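Local coordinates for protein phosphatidylinositol phosphate phosphatase (Schizosaccharomyces pombe, PDB 1I9Z) that removes the 5-phosphate from soluble and lipid inositol phosphates through its magnesium-dependent catalytic domain, controlling phosphoinositide levels in membrane trafficking and signalling, at residues K23-F28 with L54-V59; G289-H294 with A311-N316. One frame throughout, in Å; residues are numbered along the deposited sequence.

Interaction 1. Residues K23-F28 with L54-V59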
loop_
_atom_site.group_PDB
_atom_site.type_symbol
_atom_site.label_atom_id
_atom_site.label_comp_id
_atom_site.label_asym_id
_atom_site.label_seq_id
_atom_site.Cartn_x
_atom_site.Cartn_y
_atom_site.Cartn_z
ATOM N N LYS A 23 -2.928 3.869 -19.838
ATOM C CA LYS A 23 -3.771 2.720 -19.497
ATOM C C LYS A 23 -4.085 2.814 -17.957
ATOM O O LYS A 23 -3.303 3.380 -17.213
ATOM C CB LYS A 23 -2.992 1.421 -19.820
ATOM C CG LYS A 23 -3.638 0.118 -19.349
ATOM C CD LYS A 23 -2.945 -1.170 -19.872
ATOM C CE LYS A 23 -3.051 -2.361 -18.869
ATOM N NZ LYS A 23 -4.438 -2.845 -18.525
ATOM N N ASN A 24 -5.235 2.317 -17.517
ATOM C CA ASN A 24 -5.576 2.306 -16.094
ATOM C C ASN A 24 -5.359 0.850 -15.631
ATOM O O ASN A 24 -5.802 -0.078 -16.283
ATOM C CB ASN A 24 -7.042 2.687 -15.850
ATOM C CG ASN A 24 -7.201 4.099 -15.248
ATOM O OD1 ASN A 24 -6.248 4.923 -15.201
ATOM N ND2 ASN A 24 -8.422 4.393 -14.792
ATOM N N VAL A 25 -4.657 0.670 -14.530
ATOM C CA VAL A 25 -4.429 -0.662 -13.975
ATOM C C VAL A 25 -5.198 -0.702 -12.635
ATOM O O VAL A 25 -5.086 0.247 -11.864
ATOM C CB VAL A 25 -2.909 -0.869 -13.725
ATOM C CG1 VAL A 25 -2.663 -2.165 -12.911
ATOM C CG2 VAL A 25 -2.169 -0.945 -15.115
ATOM N N LYS A 26 -5.960 -1.769 -12.380
ATOM C CA LYS A 26 -6.724 -1.925 -11.122
ATOM C C LYS A 26 -5.843 -2.628 -10.075
ATOM O O LYS A 26 -5.271 -3.685 -10.354
ATOM C CB LYS A 26 -7.965 -2.803 -11.342
ATOM C CG LYS A 26 -9.035 -2.200 -12.280
ATOM C CD LYS A 26 -10.010 -3.314 -12.691
ATOM C CE LYS A 26 -11.356 -2.789 -13.298
ATOM N NZ LYS A 26 -12.507 -2.790 -12.272
ATOM N N ILE A 27 -5.765 -2.052 -8.880
ATOM C CA ILE A 27 -4.896 -2.588 -7.840
ATOM C C ILE A 27 -5.677 -2.837 -6.561
ATOM O O ILE A 27 -6.423 -1.971 -6.098
ATOM C CB ILE A 27 -3.752 -1.615 -7.530
ATOM C CG1 ILE A 27 -2.917 -1.375 -8.796
ATOM C CG2 ILE A 27 -2.895 -2.219 -6.375
ATOM C CD1 ILE A 27 -1.818 -0.262 -8.645
ATOM N N PHE A 28 -5.530 -4.021 -6.008
ATOM C CA PHE A 28 -6.269 -4.434 -4.797
ATOM C C PHE A 28 -5.242 -4.577 -3.696
ATOM O O PHE A 28 -4.276 -5.356 -3.849
ATOM C CB PHE A 28 -6.933 -5.799 -5.028
ATOM C CG PHE A 28 -7.903 -6.205 -3.929
ATOM C CD1 PHE A 28 -9.297 -5.990 -4.095
ATOM C CD2 PHE A 28 -7.457 -6.830 -2.738
ATOM C CE1 PHE A 28 -10.222 -6.375 -3.117
ATOM C CE2 PHE A 28 -8.374 -7.227 -1.727
ATOM C CZ PHE A 28 -9.793 -6.983 -1.927
ATOM N N LEU A 54 -11.857 -8.866 -11.166
ATOM C CA LEU A 54 -10.636 -9.151 -10.410
ATOM C C LEU A 54 -9.630 -8.070 -10.784
ATOM O O LEU A 54 -9.612 -7.572 -11.939
ATOM C CB LEU A 54 -10.090 -10.515 -10.815
ATOM C CG LEU A 54 -11.060 -11.690 -10.637
ATOM C CD1 LEU A 54 -10.497 -12.867 -11.417
ATOM C CD2 LEU A 54 -11.222 -12.040 -9.153
ATOM N N ALA A 55 -8.754 -7.722 -9.843
ATOM C CA ALA A 55 -7.767 -6.688 -10.106
ATOM C C ALA A 55 -6.630 -7.192 -10.985
ATOM O O ALA A 55 -6.432 -8.398 -11.110
ATOM C CB ALA A 55 -7.162 -6.181 -8.763
ATOM N N ASP A 56 -5.849 -6.264 -11.507
ATOM C CA ASP A 56 -4.661 -6.636 -12.284
ATOM C C ASP A 56 -3.520 -7.021 -11.336
ATOM O O ASP A 56 -2.719 -7.915 -11.622
ATOM C CB ASP A 56 -4.249 -5.453 -13.134
ATOM C CG ASP A 56 -5.337 -5.126 -14.180
ATOM O OD1 ASP A 56 -5.726 -6.075 -14.877
ATOM O OD2 ASP A 56 -5.786 -3.982 -14.288
ATOM N N ILE A 57 -3.467 -6.333 -10.195
ATOM C CA ILE A 57 -2.388 -6.547 -9.241
ATOM C C ILE A 57 -3.005 -6.665 -7.860
ATOM O O ILE A 57 -3.827 -5.827 -7.510
ATOM C CB ILE A 57 -1.410 -5.331 -9.257
ATOM C CG1 ILE A 57 -0.897 -5.130 -10.683
ATOM C CG2 ILE A 57 -0.219 -5.559 -8.304
ATOM C CD1 ILE A 57 0.027 -3.918 -10.859
ATOM N N TYR A 58 -2.642 -7.745 -7.140
ATOM C CA TYR A 58 -3.030 -7.917 -5.755
ATOM C C TYR A 58 -1.791 -7.720 -4.865
ATOM O O TYR A 58 -0.743 -8.414 -5.045
ATOM C CB TYR A 58 -3.598 -9.305 -5.469
ATOM C CG TYR A 58 -4.983 -9.464 -5.946
ATOM C CD1 TYR A 58 -5.223 -9.712 -7.283
ATOM C CD2 TYR A 58 -6.081 -9.313 -5.066
ATOM C CE1 TYR A 58 -6.516 -9.784 -7.782
ATOM C CE2 TYR A 58 -7.425 -9.416 -5.567
ATOM C CZ TYR A 58 -7.602 -9.630 -6.937
ATOM O OH TYR A 58 -8.842 -9.633 -7.523
ATOM N N VAL A 59 -1.897 -6.790 -3.898
ATOM C CA VAL A 59 -0.772 -6.519 -2.999
ATOM C C VAL A 59 -1.291 -6.917 -1.627
ATOM O O VAL A 59 -2.220 -6.327 -1.092
ATOM C CB VAL A 59 -0.350 -4.978 -3.059
ATOM C CG1 VAL A 59 0.765 -4.698 -1.968
ATOM C CG2 VAL A 59 0.152 -4.637 -4.498
HETATM O O HOH W 1 -4.830 -5.533 -17.772
#
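Ile27 and Phe28 pair in parallel with Ile57 and Tyr58, joining strands 20-33 and 57-63 of the beta-alpha-beta unit that passes through helix 44-47, in one sheet of the DNase I-like fold. The backbone bonds run from Phe28 N to Ile57 O (2.9 Å) and from Val59 N to Phe28 O (2.8 Å), both nearly straight. Lys26 O is gripped twice where the second strand begins, by the N-H groups of Asp56 and Ile57, the former tilted from the carbonyl plane. Among side chains, the Asp56 carboxylate stands in for a backbone acceptor: with CG anti to the carbonyl carbon (chi1 -65°), OD2 takes the Lys26 N-H on its anti side at 2.9 Å. OD1 forms a salt bridge with Lys120 and accepts from a water that also binds Lys23 NZ. With alanine in place of Asp56, the Lys26 N-H would probably lose this acceptor and Lys120 its salt-bridge partner. Apolar contacts lie on both faces. On one, Val25 CG1 meets Ile57 CD1 at 3.8 Å; on the other, Phe28 and Tyr58 lie obliquely, ring planes at 36°, while Tyr310 meets the Phe28 ring. Tyr58 CD2 comes within 3.6 Å of Phe28 CB, and at the far end of the same ring Tyr58 OH accepts the Ala55 N-H at 3.0 Å.

Interaction 2. Residues G289-H294 with A311-N316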
loop_
_atom_site.group_PDB
_atom_site.type_symbol
_atom_site.label_atom_id
_atom_site.label_comp_id
_atom_site.label_asym_id
_atom_site.label_seq_id
_atom_site.Cartn_x
_atom_site.Cartn_y
_atom_site.Cartn_z
ATOM N N GLY A 289 0.457 10.130 -4.047
ATOM C CA GLY A 289 0.530 10.190 -5.496
ATOM C C GLY A 289 -0.873 10.137 -6.061
ATOM O O GLY A 289 -1.865 9.886 -5.306
ATOM N N GLU A 290 -0.976 10.311 -7.380
ATOM C CA GLU A 290 -2.271 10.378 -8.049
ATOM C C GLU A 290 -3.072 9.128 -8.347
ATOM O O GLU A 290 -3.653 9.010 -9.410
ATOM C CB GLU A 290 -2.178 11.236 -9.345
ATOM C CG GLU A 290 -1.604 12.650 -9.148
ATOM C CD GLU A 290 -2.168 13.410 -7.926
ATOM O OE1 GLU A 290 -3.418 13.480 -7.737
ATOM O OE2 GLU A 290 -1.343 13.967 -7.147
ATOM N N LEU A 291 -3.175 8.228 -7.371
ATOM C CA LEU A 291 -3.999 7.047 -7.532
ATOM C C LEU A 291 -5.442 7.501 -7.443
ATOM O O LEU A 291 -5.711 8.527 -6.830
ATOM C CB LEU A 291 -3.754 6.051 -6.374
ATOM C CG LEU A 291 -2.426 5.318 -6.462
ATOM C CD1 LEU A 291 -2.208 4.419 -5.198
ATOM C CD2 LEU A 291 -2.471 4.464 -7.758
ATOM N N VAL A 292 -6.364 6.754 -8.033
ATOM C CA VAL A 292 -7.792 7.077 -7.876
ATOM C C VAL A 292 -8.328 6.013 -6.916
ATOM O O VAL A 292 -8.420 4.848 -7.270
ATOM C CB VAL A 292 -8.543 6.987 -9.218
ATOM C CG1 VAL A 292 -10.063 7.212 -8.976
ATOM C CG2 VAL A 292 -7.967 8.050 -10.192
ATOM N N PRO A 293 -8.662 6.397 -5.671
ATOM C CA PRO A 293 -9.179 5.456 -4.675
ATOM C C PRO A 293 -10.631 5.131 -4.829
ATOM O O PRO A 293 -11.463 5.997 -5.189
ATOM C CB PRO A 293 -8.888 6.167 -3.349
ATOM C CG PRO A 293 -9.128 7.634 -3.754
ATOM C CD PRO A 293 -8.412 7.728 -5.067
ATOM N N HIS A 294 -10.971 3.875 -4.587
ATOM C CA HIS A 294 -12.335 3.492 -4.684
ATOM C C HIS A 294 -12.887 3.023 -3.358
ATOM O O HIS A 294 -13.563 3.795 -2.664
ATOM C CB HIS A 294 -12.516 2.458 -5.800
ATOM C CG HIS A 294 -12.478 3.081 -7.165
ATOM N ND1 HIS A 294 -11.310 3.272 -7.875
ATOM C CD2 HIS A 294 -13.460 3.641 -7.915
ATOM C CE1 HIS A 294 -11.570 3.920 -8.999
ATOM N NE2 HIS A 294 -12.869 4.157 -9.047
ATOM N N ALA A 311 -8.256 -2.051 0.290
ATOM C CA ALA A 311 -8.541 -0.797 -0.388
ATOM C C ALA A 311 -8.361 -1.115 -1.869
ATOM O O ALA A 311 -7.549 -2.010 -2.223
ATOM C CB ALA A 311 -7.532 0.322 0.058
ATOM N N THR A 312 -9.114 -0.410 -2.739
ATOM C CA THR A 312 -8.941 -0.606 -4.174
ATOM C C THR A 312 -8.559 0.724 -4.839
ATOM O O THR A 312 -8.939 1.826 -4.366
ATOM C CB THR A 312 -10.222 -1.155 -4.830
ATOM O OG1 THR A 312 -11.329 -0.307 -4.491
ATOM C CG2 THR A 312 -10.495 -2.544 -4.354
ATOM N N TYR A 313 -7.803 0.622 -5.919
ATOM C CA TYR A 313 -7.351 1.806 -6.666
ATOM C C TYR A 313 -7.313 1.561 -8.166
ATOM O O TYR A 313 -7.267 0.403 -8.634
ATOM C CB TYR A 313 -5.915 2.172 -6.310
ATOM C CG TYR A 313 -5.669 2.410 -4.844
ATOM C CD1 TYR A 313 -5.234 1.385 -3.996
ATOM C CD2 TYR A 313 -5.916 3.663 -4.301
ATOM C CE1 TYR A 313 -5.055 1.603 -2.605
ATOM C CE2 TYR A 313 -5.746 3.914 -2.909
ATOM C CZ TYR A 313 -5.317 2.866 -2.067
ATOM O OH TYR A 313 -5.135 3.080 -0.744
ATOM N N GLU A 314 -7.357 2.667 -8.906
ATOM C CA GLU A 314 -7.137 2.621 -10.339
ATOM C C GLU A 314 -5.864 3.401 -10.445
ATOM O O GLU A 314 -5.751 4.456 -9.827
ATOM C CB GLU A 314 -8.225 3.323 -11.133
ATOM C CG GLU A 314 -9.413 2.442 -11.375
ATOM C CD GLU A 314 -10.405 3.104 -12.321
ATOM O OE1 GLU A 314 -10.968 4.172 -11.972
ATOM O OE2 GLU A 314 -10.594 2.550 -13.416
ATOM N N ALA A 315 -4.903 2.910 -11.230
ATOM C CA ALA A 315 -3.631 3.592 -11.347
ATOM C C ALA A 315 -3.376 3.828 -12.826
ATOM O O ALA A 315 -3.346 2.872 -13.611
ATOM C CB ALA A 315 -2.506 2.721 -10.754
ATOM N N ASN A 316 -3.263 5.104 -13.194
ATOM C CA ASN A 316 -3.004 5.470 -14.560
ATOM C C ASN A 316 -1.539 5.235 -14.828
ATOM O O ASN A 316 -0.675 5.756 -14.121
ATOM C CB ASN A 316 -3.348 6.942 -14.812
ATOM C CG ASN A 316 -3.203 7.295 -16.297
ATOM O OD1 ASN A 316 -2.212 7.894 -16.720
ATOM N ND2 ASN A 316 -4.175 6.864 -17.101
HETATM O O HOH W 2 -4.323 6.983 -11.342
#
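Leu291 and Pro293 pack against Tyr313 on the buried face of a beta hairpin, where strand 292-298, at the edge of its sheet, runs antiparallel to strand 309-320. Leu291 splits its methyls: CD1 lies over one face of the Tyr313 ring, 4.1 Å from the centroid and offset toward the rim, while CD2 presses on Ala315 CB at 3.5 Å, tight for two carbons. Pro293 CB reaches CE2 of the same ring at 3.9 Å, and Tyr287 meets this tyrosine edge-to-face. Val292 and Glu314 form a hydrogen-bonded pair, with Val292 N to Glu314 O at 3.0 Å; His294 N reaches Thr312 O from above the carbonyl plane. The face bearing Val292 and Glu314 is looser and more exposed. There the His294 imidazole, its CG set beside the backbone N (chi1 -76°), which carries the ring toward Glu314, brings CE1 beside Glu314 OE1, ring and carboxylate planes 68° apart, but the angle at NE2 is too poor for a hydrogen bond. Beyond Val292, a water spans Glu290 O, Glu314 O and Asn316 N. Cohesion thus probably rests mainly on the backbone bonds and the apolar face; the histidine-carboxylate approach is likely to add little more than an electrostatic attraction.

From the N terminus, strand 20-33 comes first; interaction 1 closes the 25-residue connection that holds helix 44-47 and returns the chain to the same sheet as a parallel neighbour. Over two hundred residues later, interaction 2 closes the shorter span of 16 residues, in the hairpin of strands 292-298 and 309-320. The two contacts follow in series, neither nested nor crossed, yet their centres are about 9 Å apart. Strand 309-320 lies on the other flank of strand 20-33, where Val25 N to Ala315 O and Ile27 N to Tyr313 O are probable hydrogen bonds. Early and late parts of the catalytic domain therefore make four successive strands of one mixed sheet: 57-63, 20-33, 309-320 and 292-298.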